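Local atomic coordinates of response regulator (Vibrio cholerae O1 biovar El Tor, PDB entry 7KPO), a protein that probably binds DNA as the DNA-binding domain of the sensor histidine kinase ChiS, perhaps coupling sensing to gene control. Residues A[21-24]-A[28-31]; A[32-37]-A[77-82]; A[56-61]-A[67-72]. All blocks are in the same frame, centred on the assembly; numbering follows the deposited sequence. Where two conformers were deposited one is given.

How the contacts relate
From the N terminus, the chain runs along helix 2-27 to contact 1, which closes the short loop into helix 31-38. That helix immediately supplies the first half of contact 2, whose partner lies 40 residues further on, in helix 70-83. Contact 3 is nested inside the long excursion so closed: it joins the end of helix 53-57 to the start of helix 70-83, on the opposite side of the chain's centre. Contacts 1 and 2 form one packed cluster, in which Trp23 meets Phe34, Tyr79 and Ile80. Contacts 1 and 3 are tied by the Lys31–Asp56 salt bridge, whereas contacts 2 and 3 share helix 70-83 without touching.

Contact 1: residues A[21-24]-A[28-31]; sequences NYWE and GQSK
Trp23 reaches from the last turns of helix 2-27 to the backbone of Ser30, where its indole NE1 donates a hydrogen bond to Ser30 O at 2.9 Å, with an N-H...O angle of 147°. The oxygen lies at the ring edge, tilted slightly from the indole plane, and the donor stands above the carbonyl plane instead of using an in-plane lone pair. With CG anti to the backbone N (chi1 164°), the ring swings out to meet the loop. There Gln29 CB comes within 3.9 Å of Trp23 NE1, while the rest of that side chain turns away. Glu24 works on the backbone beside it. Its O takes a weak bond from Gly28 N at 3.0 Å, and its CA-H points at Gln29 O, with CA and O 3.3 Å apart. One water donates to both Glu24 O and Gln29 O, reaching the latter at 2.7 Å, while a second accepts from Lys31 N and donates weakly to Glu24 OE2, spanning the gap that the carboxylate does not close directly.

Further out, Gly28 leaves the helix at positive phi (71°), and Ser27 OG is hydrogen-bonded to Trp23 O and Gln29 N, so that one hydroxyl joins the last helical turn to the loop. Ser30 holds the N-cap position of the next helix, its OG bonded to Thr33 OG1. Lys31 runs alongside Glu24, but its ammonium group goes on to Asp56. This is a compact helix–loop–helix connection: a glycine ends one helix, a serine begins the next, and an indole pins the loop between them.

Contact 2: residues A[32-37]-A[77-82]; sequences FTFAEQ and LDYILE
Phe34 and Ile80 meet through a CH-pi contact. Ile80 CD1 lies over one face of the phenyl ring, 4.2 Å from its centroid and displaced towards the rim, and the neighbouring CG1 comes to 3.8 Å from Phe34 CE1. The two side chains cross at about a right angle, the isoleucine branch lying across the flat ring. Phe34 CG stands anti to the backbone N (chi1 156°), which turns the ring out of helix 31-38 and into the gap before helix 70-83.

The aromatic interaction involves the same ring from another side. Tyr79 CD1 sits at the Phe34 edge, close to its plane, 3.7 Å from CE1. Ring centroids are 5.8 Å apart and the planes meet at 61°, so the pair is oblique, neither a stack nor a T. The two side chains slide past each other in opposite directions, each rooted on its own helix. Phe34 is thereby flanked by isoleucine on a face and by tyrosine at an edge.

A third kind of contact is looser and lies nearer the surface. The phenolic end of Tyr79 rests against the aliphatic part of Gln37, with OH 3.6 Å from CG; the bend at Gln37 chi2 then carries its amide away. Tyr79 also meets the ring of His83 on its own helix.

The axes of segments 32-37 and 77-82 approach to 11.5 Å, a separation bridged by large side chains, and their directions are 104° apart. Helix 2-27 backs this interface, with Leu20 against Phe34 and Ala19 against Ile80; together these four residues join helix 31-38 to helix 70-83 in a mainly alpha-helical domain.

Contact 3: residues A[56-61]-A[67-72]; sequences DKYLRI and TPRWRT. With SO4 (sulfate ion), chain B; PEG (di(hydroxyethyl)ether), chain F; SO4 (sulfate ion), chain E.
Tyr58 keeps CG beside its own backbone N (chi1 -75°), which sends the phenol across to the chain entering helix 70-83; the extended Arg69 side chain runs from there alongside a sulfate. Tyr58 OH accepts the backbone N-H of Arg69 at 2.9 Å in a nearly straight bond (166°), with the N at the ring edge and near its plane. The Pro68 and Tyr58 side chains cross at about a right angle, Pro68 CB 4.2 Å from Tyr58 CE2, and Trp41 packs edge-to-face against the same tyrosine. Because Arg69 is the N-cap residue, the phenol pins the start of the helix to the type I turn of Lys57 to Arg60.

This helix N terminus forms an anion site, consistent with a place where a DNA phosphate could bind. Arg69 NH1 meets O4 of the chain B sulfate at 2.8 Å. Arg71 NE reaches O3 of that ion at 3.0 Å, and Thr72 OG1 donates to its O2. Arg71 NH1 also grips O4 of the chain E sulfate at 2.8 Å. Both sulfates and the di(hydroxyethyl)ether that spans Lys57 NZ and Thr67 N probably come from the crystallisation liquor.

Contact 1: residues A[21-24]-A[28-31]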
# COMPACT_ATOMS: atom_id res chain seq x y z
N ASN A 21 -1.87 12.49 -9.97
CA ASN A 21 -1.32 13.65 -9.23
C ASN A 21 -0.32 13.15 -8.18
O ASN A 21 0.73 13.79 -8.00
CB ASN A 21 -2.45 14.48 -8.61
CG ASN A 21 -3.36 15.10 -9.64
OD1 ASN A 21 -3.00 15.21 -10.82
ND2 ASN A 21 -4.53 15.52 -9.22
N TYR A 22 -0.64 12.04 -7.52
CA TYR A 22 0.25 11.45 -6.49
C TYR A 22 1.53 10.93 -7.15
O TYR A 22 2.63 11.21 -6.65
CB TYR A 22 -0.55 10.37 -5.76
CG TYR A 22 0.18 9.63 -4.68
CD1 TYR A 22 0.45 10.23 -3.45
CD2 TYR A 22 0.54 8.31 -4.85
CE1 TYR A 22 1.09 9.53 -2.44
CE2 TYR A 22 1.19 7.60 -3.85
CZ TYR A 22 1.46 8.22 -2.64
OH TYR A 22 2.10 7.51 -1.67
N TRP A 23 1.39 10.20 -8.25
CA TRP A 23 2.56 9.71 -9.02
C TRP A 23 3.50 10.87 -9.35
O TRP A 23 4.70 10.78 -9.09
CB TRP A 23 2.10 9.03 -10.32
CG TRP A 23 3.20 8.85 -11.31
CD1 TRP A 23 3.54 9.70 -12.32
CD2 TRP A 23 4.15 7.77 -11.36
NE1 TRP A 23 4.62 9.22 -13.01
CE2 TRP A 23 5.01 8.04 -12.45
CE3 TRP A 23 4.34 6.60 -10.62
CZ2 TRP A 23 6.05 7.18 -12.80
CZ3 TRP A 23 5.37 5.75 -10.97
CH2 TRP A 23 6.21 6.04 -12.05
N GLU A 24 2.94 11.94 -9.93
CA GLU A 24 3.76 13.09 -10.37
C GLU A 24 4.51 13.69 -9.18
O GLU A 24 5.74 13.91 -9.29
CB GLU A 24 2.87 14.11 -11.08
CG GLU A 24 2.30 13.58 -12.39
CD GLU A 24 1.12 14.35 -12.96
OE1 GLU A 24 0.71 15.36 -12.35
OE2 GLU A 24 0.61 13.93 -14.01
N GLY A 28 8.29 12.33 -8.91
CA GLY A 28 8.97 13.44 -9.61
C GLY A 28 9.01 13.21 -11.11
O GLY A 28 9.73 13.94 -11.82
N GLN A 29 8.27 12.20 -11.58
CA GLN A 29 8.20 11.84 -13.03
C GLN A 29 6.87 12.34 -13.61
O GLN A 29 5.95 12.66 -12.83
CB GLN A 29 8.32 10.33 -13.23
CG GLN A 29 9.56 9.68 -12.62
CD GLN A 29 10.85 9.92 -13.38
OE1 GLN A 29 10.94 10.73 -14.29
NE2 GLN A 29 11.88 9.18 -12.99
N SER A 30 6.79 12.41 -14.93
CA SER A 30 5.57 12.88 -15.63
C SER A 30 4.52 11.78 -15.80
O SER A 30 4.82 10.60 -15.58
CB SER A 30 5.95 13.40 -16.98
OG SER A 30 6.50 12.34 -17.77
N LYS A 31 3.32 12.20 -16.21
CA LYS A 31 2.23 11.28 -16.59
C LYS A 31 2.74 10.44 -17.77
O LYS A 31 2.53 9.22 -17.79
CB LYS A 31 0.99 12.09 -16.99
CG LYS A 31 -0.11 11.30 -17.68
CD LYS A 31 -1.26 12.16 -18.16
CE LYS A 31 -0.83 13.18 -19.20
NZ LYS A 31 -1.93 14.09 -19.59
O HOH W 1 2.78 15.01 -16.09
O HOH W 2 6.26 15.28 -12.12

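Contact 2: residues A[32-37]-A[77-82]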
# COMPACT_ATOMS: atom_id res chain seq x y z
N PHE A 32 3.42 11.10 -18.70
CA PHE A 32 3.98 10.39 -19.87
C PHE A 32 4.83 9.22 -19.39
O PHE A 32 4.69 8.12 -19.98
CB PHE A 32 4.83 11.32 -20.73
CG PHE A 32 5.58 10.60 -21.82
CD1 PHE A 32 6.81 10.03 -21.57
CD2 PHE A 32 5.04 10.48 -23.09
CE1 PHE A 32 7.50 9.35 -22.57
CE2 PHE A 32 5.73 9.81 -24.09
CZ PHE A 32 6.95 9.25 -23.83
N THR A 33 5.70 9.47 -18.39
CA THR A 33 6.65 8.46 -17.84
C THR A 33 5.86 7.34 -17.15
O THR A 33 6.29 6.17 -17.27
CB THR A 33 7.67 9.12 -16.92
OG1 THR A 33 8.43 9.99 -17.76
CG2 THR A 33 8.59 8.11 -16.25
N PHE A 34 4.81 7.67 -16.42
CA PHE A 34 3.99 6.59 -15.83
C PHE A 34 3.53 5.63 -16.95
O PHE A 34 3.67 4.41 -16.80
CB PHE A 34 2.79 7.15 -15.08
CG PHE A 34 1.67 6.15 -14.98
CD1 PHE A 34 1.81 5.00 -14.23
CD2 PHE A 34 0.52 6.33 -15.72
CE1 PHE A 34 0.80 4.05 -14.20
CE2 PHE A 34 -0.49 5.38 -15.69
CZ PHE A 34 -0.35 4.25 -14.92
N ALA A 35 3.00 6.19 -18.04
CA ALA A 35 2.48 5.36 -19.16
C ALA A 35 3.60 4.56 -19.81
O ALA A 35 3.44 3.36 -20.02
CB ALA A 35 1.82 6.27 -20.20
N GLU A 36 4.68 5.25 -20.12
CA GLU A 36 5.80 4.62 -20.84
C GLU A 36 6.48 3.55 -19.98
O GLU A 36 6.70 2.44 -20.49
CB GLU A 36 6.78 5.73 -21.24
CG GLU A 36 7.96 5.21 -22.01
CD GLU A 36 7.58 4.51 -23.29
OE1 GLU A 36 6.66 4.99 -23.98
OE2 GLU A 36 8.21 3.47 -23.60
N GLN A 37 6.78 3.87 -18.72
CA GLN A 37 7.51 2.91 -17.86
C GLN A 37 6.61 1.72 -17.50
O GLN A 37 7.10 0.58 -17.53
CB GLN A 37 8.03 3.63 -16.62
CG GLN A 37 9.18 2.91 -15.94
CD GLN A 37 10.44 2.88 -16.79
OE1 GLN A 37 10.63 3.68 -17.70
NE2 GLN A 37 11.33 1.95 -16.47
N LEU A 77 -3.71 2.08 -10.79
CA LEU A 77 -3.71 2.44 -9.35
C LEU A 77 -2.70 1.55 -8.62
O LEU A 77 -1.92 2.07 -7.80
CB LEU A 77 -5.12 2.26 -8.76
CG LEU A 77 -6.26 3.01 -9.46
CD1 LEU A 77 -7.57 2.75 -8.75
CD2 LEU A 77 -6.00 4.50 -9.52
N ASP A 78 -2.68 0.25 -8.92
CA ASP A 78 -1.74 -0.70 -8.25
C ASP A 78 -0.29 -0.34 -8.59
O ASP A 78 0.56 -0.38 -7.68
CB ASP A 78 -2.04 -2.14 -8.66
CG ASP A 78 -3.35 -2.69 -8.10
OD1 ASP A 78 -3.92 -2.05 -7.20
OD2 ASP A 78 -3.78 -3.75 -8.59
N TYR A 79 -0.01 0.00 -9.85
CA TYR A 79 1.37 0.34 -10.27
C TYR A 79 1.85 1.58 -9.51
O TYR A 79 2.98 1.61 -8.98
CB TYR A 79 1.43 0.58 -11.77
CG TYR A 79 2.82 0.87 -12.28
CD1 TYR A 79 3.34 2.15 -12.25
CD2 TYR A 79 3.62 -0.15 -12.77
CE1 TYR A 79 4.61 2.42 -12.71
CE2 TYR A 79 4.90 0.11 -13.23
CZ TYR A 79 5.40 1.40 -13.20
OH TYR A 79 6.66 1.66 -13.65
N ILE A 80 1.01 2.61 -9.48
CA ILE A 80 1.37 3.88 -8.80
C ILE A 80 1.59 3.61 -7.30
O ILE A 80 2.59 4.10 -6.75
CB ILE A 80 0.32 4.96 -9.12
CG1 ILE A 80 0.45 5.34 -10.60
CG2 ILE A 80 0.47 6.15 -8.19
CD1 ILE A 80 -0.68 6.17 -11.14
N LEU A 81 0.71 2.83 -6.67
CA LEU A 81 0.87 2.54 -5.21
C LEU A 81 2.10 1.64 -4.98
O LEU A 81 2.75 1.77 -3.92
CB LEU A 81 -0.42 1.91 -4.68
CG LEU A 81 -1.63 2.85 -4.61
CD1 LEU A 81 -2.90 2.08 -4.29
CD2 LEU A 81 -1.40 3.96 -3.58
N GLU A 82 2.46 0.80 -5.95
CA GLU A 82 3.65 -0.09 -5.83
C GLU A 82 4.93 0.75 -5.83
O GLU A 82 5.86 0.41 -5.08
CB GLU A 82 3.68 -1.08 -7.01
CG GLU A 82 4.88 -2.00 -7.02
CD GLU A 82 4.93 -3.01 -5.88
OE1 GLU A 82 3.87 -3.32 -5.31
OE2 GLU A 82 6.05 -3.46 -5.56

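Contact 3: residues A[56-61]-A[67-72]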
# COMPACT_ATOMS: atom_id res chain seq x y z
N ASP A 56 -5.44 10.16 -21.30
CA ASP A 56 -5.95 11.53 -21.05
C ASP A 56 -7.48 11.54 -21.02
O ASP A 56 -8.04 12.37 -20.30
CB ASP A 56 -5.42 12.51 -22.10
CG ASP A 56 -3.93 12.75 -22.01
OD1 ASP A 56 -3.30 12.27 -21.05
OD2 ASP A 56 -3.40 13.44 -22.90
N LYS A 57 -8.13 10.65 -21.76
CA LYS A 57 -9.61 10.62 -21.81
C LYS A 57 -10.19 10.22 -20.45
O LYS A 57 -11.34 10.57 -20.17
CB LYS A 57 -10.10 9.63 -22.88
CG LYS A 57 -9.73 10.01 -24.30
CD LYS A 57 -10.20 9.02 -25.34
CE LYS A 57 -9.81 9.44 -26.74
NZ LYS A 57 -10.30 8.48 -27.76
N TYR A 58 -9.40 9.53 -19.62
CA TYR A 58 -9.88 9.03 -18.30
C TYR A 58 -9.78 10.10 -17.22
O TYR A 58 -10.18 9.81 -16.08
CB TYR A 58 -9.06 7.79 -17.91
CG TYR A 58 -9.43 6.55 -18.68
CD1 TYR A 58 -9.11 6.39 -20.01
CD2 TYR A 58 -10.11 5.51 -18.05
CE1 TYR A 58 -9.45 5.24 -20.71
CE2 TYR A 58 -10.46 4.36 -18.73
CZ TYR A 58 -10.14 4.23 -20.07
OH TYR A 58 -10.48 3.08 -20.74
N LEU A 59 -9.34 11.30 -17.56
CA LEU A 59 -9.09 12.34 -16.53
C LEU A 59 -10.25 13.33 -16.45
O LEU A 59 -10.18 14.23 -15.60
CB LEU A 59 -7.75 13.02 -16.82
CG LEU A 59 -6.56 12.06 -16.99
CD1 LEU A 59 -5.27 12.83 -17.22
CD2 LEU A 59 -6.42 11.13 -15.79
N ARG A 60 -11.27 13.16 -17.29
CA ARG A 60 -12.47 14.03 -17.28
C ARG A 60 -13.69 13.15 -17.55
O ARG A 60 -13.63 12.29 -18.44
CB ARG A 60 -12.39 15.14 -18.35
CG ARG A 60 -11.23 16.11 -18.16
CD ARG A 60 -11.13 17.21 -19.20
NE ARG A 60 -12.18 18.23 -19.15
CZ ARG A 60 -13.12 18.44 -20.07
NH1 ARG A 60 -13.16 17.72 -21.18
NH2 ARG A 60 -14.00 19.41 -19.90
N ILE A 61 -14.77 13.39 -16.83
CA ILE A 61 -15.99 12.56 -17.06
C ILE A 61 -16.50 12.78 -18.50
O ILE A 61 -17.02 11.83 -19.08
CB ILE A 61 -17.05 12.85 -15.99
CG1 ILE A 61 -18.14 11.78 -15.96
CG2 ILE A 61 -17.65 14.24 -16.14
CD1 ILE A 61 -17.65 10.39 -15.63
N THR A 67 -16.77 2.56 -23.18
CA THR A 67 -16.30 1.25 -22.65
C THR A 67 -14.99 1.46 -21.91
O THR A 67 -13.91 1.34 -22.50
CB THR A 67 -16.13 0.22 -23.77
OG1 THR A 67 -17.39 0.07 -24.43
CG2 THR A 67 -15.66 -1.13 -23.27
N PRO A 68 -15.01 1.81 -20.61
CA PRO A 68 -13.76 1.98 -19.86
C PRO A 68 -13.04 0.64 -19.67
O PRO A 68 -13.69 -0.37 -19.53
CB PRO A 68 -14.20 2.52 -18.49
CG PRO A 68 -15.63 2.99 -18.71
CD PRO A 68 -16.19 2.09 -19.79
N ARG A 69 -11.70 0.68 -19.68
CA ARG A 69 -10.89 -0.53 -19.40
C ARG A 69 -10.66 -0.57 -17.88
O ARG A 69 -9.59 -0.17 -17.42
CB ARG A 69 -9.60 -0.50 -20.22
CG ARG A 69 -9.81 -0.60 -21.72
CD ARG A 69 -8.47 -0.73 -22.42
NE ARG A 69 -8.55 -0.87 -23.87
CZ ARG A 69 -8.59 -2.02 -24.54
NH1 ARG A 69 -8.56 -3.18 -23.89
NH2 ARG A 69 -8.66 -2.01 -25.86
N TRP A 70 -11.66 -1.04 -17.14
CA TRP A 70 -11.63 -1.09 -15.65
C TRP A 70 -10.36 -1.77 -15.13
O TRP A 70 -9.77 -1.25 -14.17
CB TRP A 70 -12.88 -1.80 -15.12
CG TRP A 70 -14.15 -1.17 -15.61
CD1 TRP A 70 -14.89 -1.58 -16.68
CD2 TRP A 70 -14.79 0.01 -15.10
NE1 TRP A 70 -15.97 -0.75 -16.85
CE2 TRP A 70 -15.94 0.22 -15.89
CE3 TRP A 70 -14.54 0.88 -14.04
CZ2 TRP A 70 -16.81 1.29 -15.67
CZ3 TRP A 70 -15.41 1.93 -13.81
CH2 TRP A 70 -16.53 2.12 -14.62
N ARG A 71 -9.98 -2.91 -15.71
CA ARG A 71 -8.79 -3.64 -15.21
C ARG A 71 -7.53 -2.82 -15.45
O ARG A 71 -6.65 -2.84 -14.59
CB ARG A 71 -8.65 -5.01 -15.88
CG ARG A 71 -9.81 -5.95 -15.61
CD ARG A 71 -9.48 -7.36 -16.06
NE ARG A 71 -9.04 -7.40 -17.44
CZ ARG A 71 -8.47 -8.45 -18.04
NH1 ARG A 71 -8.09 -8.35 -19.30
NH2 ARG A 71 -8.27 -9.57 -17.37
N THR A 72 -7.46 -2.12 -16.58
CA THR A 72 -6.26 -1.30 -16.86
C THR A 72 -6.19 -0.15 -15.85
O THR A 72 -5.09 0.20 -15.42
CB THR A 72 -6.26 -0.83 -18.31
OG1 THR A 72 -6.22 -1.97 -19.16
CG2 THR A 72 -5.07 0.06 -18.59
S SO4 B . -8.61 -4.69 -20.01
O1 SO4 B . -7.51 -5.60 -20.15
O2 SO4 B . -8.31 -3.69 -19.03
O3 SO4 B . -9.77 -5.44 -19.59
O4 SO4 B . -8.89 -4.06 -21.27
C1 PEG F . -14.95 3.89 -26.77
O1 PEG F . -15.31 3.11 -25.66
C2 PEG F . -16.05 4.81 -27.20
O2 PEG F . -16.06 5.95 -26.35
C3 PEG F . -15.48 7.11 -26.95
C4 PEG F . -13.98 7.00 -26.93
O4 PEG F . -13.34 8.24 -27.19
S SO4 E . -6.91 -11.84 -20.10
O1 SO4 E . -7.87 -12.92 -20.10
O2 SO4 E . -6.54 -11.53 -18.75
O3 SO4 E . -5.74 -12.24 -20.84
O4 SO4 E . -7.50 -10.68 -20.71